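Local coordinates for flavodoxin (PDB 6OHK), which binds flavin mononucleotide and probably carries electrons to redox enzymes, at residues A[5-10]-A[51-56]; A[74-79]-A[112-117]. The protein carries 1 engineered substitution. One frame throughout, in Å; residues are numbered along the deposited sequence.

Contact 1. Residues A[5-10]-A[51-56]; sequences KTIGIF and NLILVT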
# COMPACT_ATOMS: atom_id res chain seq x y z
N LYS A 5 6.74 12.90 -11.35
CA LYS A 5 5.39 13.41 -11.16
C LYS A 5 4.98 13.23 -9.71
O LYS A 5 5.49 12.36 -9.00
CB LYS A 5 4.40 12.71 -12.09
CG LYS A 5 4.67 13.08 -13.53
CD LYS A 5 3.75 12.40 -14.51
CE LYS A 5 3.92 13.01 -15.90
NZ LYS A 5 3.22 12.22 -16.96
N THR A 6 4.07 14.07 -9.26
CA THR A 6 3.64 14.04 -7.88
C THR A 6 3.10 12.66 -7.51
O THR A 6 2.35 12.05 -8.28
CB THR A 6 2.56 15.10 -7.66
OG1 THR A 6 3.13 16.37 -8.02
CG2 THR A 6 2.10 15.15 -6.22
N ILE A 7 3.48 12.21 -6.33
CA ILE A 7 3.02 10.94 -5.77
C ILE A 7 1.80 11.19 -4.90
O ILE A 7 1.85 12.00 -3.97
CB ILE A 7 4.15 10.31 -4.96
CG1 ILE A 7 5.37 10.02 -5.84
CG2 ILE A 7 3.66 9.03 -4.30
CD1 ILE A 7 6.67 9.89 -5.07
N GLY A 8 0.72 10.51 -5.21
CA GLY A 8 -0.46 10.54 -4.35
C GLY A 8 -0.44 9.42 -3.34
O GLY A 8 -0.37 8.25 -3.72
N ILE A 9 -0.48 9.77 -2.06
CA ILE A 9 -0.47 8.81 -0.96
C ILE A 9 -1.85 8.77 -0.35
O ILE A 9 -2.36 9.81 0.10
CB ILE A 9 0.57 9.21 0.09
CG1 ILE A 9 1.95 9.42 -0.54
CG2 ILE A 9 0.59 8.19 1.21
CD1 ILE A 9 2.95 10.01 0.42
N PHE A 10 -2.48 7.61 -0.35
CA PHE A 10 -3.84 7.44 0.14
C PHE A 10 -3.84 6.38 1.23
O PHE A 10 -3.29 5.30 1.01
CB PHE A 10 -4.74 6.99 -1.00
CG PHE A 10 -4.94 8.07 -2.04
CD1 PHE A 10 -3.99 8.32 -3.04
CD2 PHE A 10 -6.06 8.87 -2.00
CE1 PHE A 10 -4.16 9.35 -3.92
CE2 PHE A 10 -6.24 9.91 -2.91
CZ PHE A 10 -5.29 10.14 -3.85
N ASN A 51 1.52 8.41 -10.17
CA ASN A 51 2.30 7.66 -9.21
C ASN A 51 1.49 7.61 -7.92
O ASN A 51 1.08 8.66 -7.43
CB ASN A 51 3.62 8.38 -8.92
CG ASN A 51 4.50 8.48 -10.14
OD1 ASN A 51 4.51 7.58 -10.97
ND2 ASN A 51 5.27 9.57 -10.23
N LEU A 52 1.26 6.41 -7.38
CA LEU A 52 0.40 6.23 -6.22
C LEU A 52 1.02 5.30 -5.21
O LEU A 52 1.67 4.31 -5.56
CB LEU A 52 -0.91 5.59 -6.68
CG LEU A 52 -1.85 6.49 -7.47
CD1 LEU A 52 -2.89 5.66 -8.19
CD2 LEU A 52 -2.54 7.49 -6.57
N ILE A 53 0.79 5.61 -3.95
CA ILE A 53 1.06 4.70 -2.83
C ILE A 53 -0.24 4.56 -2.05
O ILE A 53 -0.77 5.56 -1.55
CB ILE A 53 2.17 5.25 -1.94
CG1 ILE A 53 3.48 5.38 -2.72
CG2 ILE A 53 2.34 4.37 -0.68
CD1 ILE A 53 4.60 6.08 -1.96
N LEU A 54 -0.77 3.35 -1.97
CA LEU A 54 -2.04 3.07 -1.30
C LEU A 54 -1.75 2.22 -0.08
O LEU A 54 -1.08 1.20 -0.19
CB LEU A 54 -3.00 2.31 -2.23
CG LEU A 54 -3.14 2.86 -3.65
CD1 LEU A 54 -4.17 2.03 -4.40
CD2 LEU A 54 -3.50 4.33 -3.71
N VAL A 55 -2.21 2.67 1.08
CA VAL A 55 -1.83 2.12 2.38
C VAL A 55 -3.08 1.72 3.15
O VAL A 55 -4.01 2.52 3.29
CB VAL A 55 -1.04 3.15 3.19
CG1 VAL A 55 -0.52 2.52 4.47
CG2 VAL A 55 0.07 3.80 2.37
N THR A 56 -3.10 0.51 3.67
CA THR A 56 -4.20 0.10 4.54
C THR A 56 -3.75 -0.87 5.63
O THR A 56 -2.97 -1.78 5.35
CB THR A 56 -5.36 -0.53 3.74
OG1 THR A 56 -6.49 -0.74 4.61
CG2 THR A 56 -4.96 -1.85 3.07

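Contact 2. Residues A[74-79]-A[112-117]; sequences KLEEID and VKKGGK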
# COMPACT_ATOMS: atom_id res chain seq x y z
N LYS A 74 -16.17 2.69 -6.27
CA LYS A 74 -15.68 3.95 -6.83
C LYS A 74 -14.27 3.79 -7.34
O LYS A 74 -13.91 4.36 -8.38
CB LYS A 74 -15.74 5.04 -5.77
CG LYS A 74 -17.17 5.46 -5.48
CD LYS A 74 -17.28 6.59 -4.47
CE LYS A 74 -18.74 6.96 -4.21
NZ LYS A 74 -19.57 5.78 -3.83
N LEU A 75 -13.43 3.03 -6.63
CA LEU A 75 -12.06 2.81 -7.06
C LEU A 75 -12.03 2.10 -8.40
O LEU A 75 -11.25 2.46 -9.29
CB LEU A 75 -11.33 2.01 -5.97
CG LEU A 75 -9.82 1.88 -6.11
CD1 LEU A 75 -9.18 3.25 -5.79
CD2 LEU A 75 -9.32 0.82 -5.15
N GLU A 76 -12.91 1.12 -8.59
CA GLU A 76 -12.94 0.36 -9.82
C GLU A 76 -13.49 1.15 -11.00
O GLU A 76 -13.27 0.73 -12.14
CB GLU A 76 -13.71 -0.95 -9.61
CG GLU A 76 -13.60 -1.89 -10.80
CD GLU A 76 -14.13 -3.29 -10.50
OE1 GLU A 76 -14.38 -3.60 -9.31
OE2 GLU A 76 -14.27 -4.06 -11.46
N GLU A 77 -14.11 2.30 -10.76
CA GLU A 77 -14.52 3.18 -11.85
C GLU A 77 -13.35 3.93 -12.46
O GLU A 77 -13.46 4.40 -13.60
CB GLU A 77 -15.54 4.20 -11.36
CG GLU A 77 -16.90 3.58 -11.05
CD GLU A 77 -17.93 4.57 -10.52
OE1 GLU A 77 -17.70 5.80 -10.59
OE2 GLU A 77 -18.98 4.11 -10.01
N ILE A 78 -12.23 4.04 -11.75
CA ILE A 78 -11.08 4.78 -12.22
C ILE A 78 -10.32 3.96 -13.25
O ILE A 78 -10.15 2.75 -13.10
CB ILE A 78 -10.18 5.12 -11.01
CG1 ILE A 78 -10.94 6.02 -10.05
CG2 ILE A 78 -8.85 5.75 -11.45
CD1 ILE A 78 -10.21 6.31 -8.75
N ASP A 79 -9.85 4.64 -14.29
CA ASP A 79 -8.98 4.02 -15.28
C ASP A 79 -7.55 4.12 -14.77
O ASP A 79 -7.02 5.23 -14.64
CB ASP A 79 -9.11 4.75 -16.62
CG ASP A 79 -8.39 4.06 -17.72
OD1 ASP A 79 -7.73 3.04 -17.49
OD2 ASP A 79 -8.48 4.54 -18.88
N VAL A 112 -4.95 -3.79 -11.08
CA VAL A 112 -4.52 -4.59 -12.22
C VAL A 112 -5.66 -4.73 -13.23
O VAL A 112 -5.45 -4.59 -14.45
CB VAL A 112 -3.96 -5.95 -11.77
CG1 VAL A 112 -3.70 -6.86 -12.95
CG2 VAL A 112 -2.66 -5.73 -10.98
N LYS A 113 -6.86 -4.99 -12.77
CA LYS A 113 -7.99 -5.15 -13.69
C LYS A 113 -8.26 -3.88 -14.47
O LYS A 113 -8.72 -3.96 -15.63
CB LYS A 113 -9.24 -5.55 -12.89
CG LYS A 113 -10.56 -5.56 -13.64
CD LYS A 113 -11.70 -5.93 -12.67
CE LYS A 113 -13.04 -6.01 -13.39
NZ LYS A 113 -14.09 -6.58 -12.48
N LYS A 114 -8.02 -2.72 -13.88
CA LYS A 114 -8.27 -1.44 -14.52
C LYS A 114 -7.05 -0.86 -15.22
O LYS A 114 -7.04 0.32 -15.56
CB LYS A 114 -8.85 -0.45 -13.52
CG LYS A 114 -10.21 -0.88 -12.95
CD LYS A 114 -11.25 -1.26 -14.04
CE LYS A 114 -11.47 -0.17 -15.09
NZ LYS A 114 -11.97 1.10 -14.54
N GLY A 115 -6.04 -1.66 -15.47
CA GLY A 115 -4.98 -1.32 -16.39
C GLY A 115 -3.70 -0.80 -15.78
O GLY A 115 -2.78 -0.44 -16.53
N GLY A 116 -3.62 -0.72 -14.46
CA GLY A 116 -2.44 -0.18 -13.80
C GLY A 116 -1.36 -1.21 -13.62
O GLY A 116 -1.55 -2.41 -13.83
N LYS A 117 -0.22 -0.73 -13.18
CA LYS A 117 0.93 -1.56 -12.86
C LYS A 117 1.19 -1.47 -11.37
O LYS A 117 1.33 -0.36 -10.86
CB LYS A 117 2.12 -0.96 -13.64
CG LYS A 117 3.39 -1.73 -13.61
CD LYS A 117 4.47 -1.05 -14.46
CE LYS A 117 5.59 -2.08 -14.64
NZ LYS A 117 6.69 -1.62 -15.52

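Contact 1. Residues A[5-10]-A[51-56]
Between G8 and V55 the two strands exchange four backbone hydrogen bonds in parallel register: G8 N to N51 O, I53 N to G8 O, F10 N to I53 O and V55 N to F10 O, all 2.8 to 2.9 Å long. The bonds reach alternately back and forward along 51-56, the parallel pattern in which G8 and F10 each use both N and O. CA-H groups supplement them, I9 CA lying 3.3 Å from I53 O. The strand axes run 4.6 Å apart at 16°, a slight twist.

A side-chain amide continues the pairing where 5-10 is still irregular. N51 ND2 donates to K5 O over 3.1 Å; the oxygen lies near the plane of the amide, but the nitrogen approaches from above the carbonyl plane and the bond is bent (148°). N51 OD1 takes the backbone N of K170, which fixes the rotation of the amide from its other end, while K5 NZ pairs with E50.

Strand 51-59 is the middle strand of the parallel sheet of the flavodoxin-like alpha/beta/alpha sandwich and 7-11 is its neighbour; each sheet face has its own apolar cluster. On the face of I7, I9 and I53, I7 CG2, held anti to the backbone N (chi1 of I7 -61°), meets I53 CD1 at 3.9 Å; I9 and I53 both lean on I25 of helix 17-28. On the other face L52 CD2 comes within 3.6 Å of F10 CE1, obliquely to the ring, and L54 CD2 lies 4.0 Å from F10 CB, its side chain running alongside that of F10. The CE1 side of the F10 ring comes close to G8, where a side chain would be in its way, and the ring stacks with F37. Farther on, V55 touches T18, an FMN-binding residue.

Contact 2. Residues A[74-79]-A[112-117]
The carboxylate of E76 meets K113 at one oxygen: K113 NZ sits 2.7 Å from E76 OE2, on the syn side and 18° out of the carboxylate plane, in a hydrogen-bonded salt bridge. The carboxylate of D79 makes no such pair with K114; its OD1 is held instead by the hydroxyl of T81, and although D79 OD1 lies 3.4 Å from K114 O, both are acceptors and no bond forms. Helix 103-113 ends here in a Schellman motif, with G115 as its C-prime residue at positive phi and G115 N bonded to V112 O. The contact is set where two helices on one side of the flavodoxin-like sandwich finish next to each other.

K113 and K114 reach their partners by different shapes. The K113 chain is extended, crossing that of E76 obliquely, and K113 CE also lies 3.0 Å from E76 OE2. K114, the first residue to leave helical angles, directs its side chain at 74-79. Its chain is bent at all three torsions beyond CG, a curl that brings NZ back to the carbonyls of E76 and I78. Its methylenes cross E76 at about a right angle, K114 CD lying 4.1 Å from E76 CG.

K114 thus lends its ammonium group to two backbone carbonyls near the end of helix 72-77, and the positive charge is probably favourable beside them. K114 NZ bonds both oxygens at equal distance, 2.8 Å each: E76 O with the nitrogen tilted 30° from the carbonyl plane, and I78 O with it standing well above that plane, 64° out.

How the contacts relate
From the N terminus the chain enters strand 7-11, passes through helix 17-28 and strand 34-38, and returns in strand 51-59 beside its start; contact 1 closes this loop of 40 residues inside the central sheet. Only afterwards, past helix 66-69, does contact 2 open on helix 72-77; strand 84-90 and helix 103-113 follow before it closes. The two are thus in series, neither nested nor crossed. The centres of contact 1 and contact 2 lie about 14 Å apart, and no atoms of the two touch. Contact 1 joins strands in the buried sheet, whereas contact 2 joins two helix ends at the surface. Strand 84-90 connects the two settings: it pairs with 51-59 and lies within the second loop.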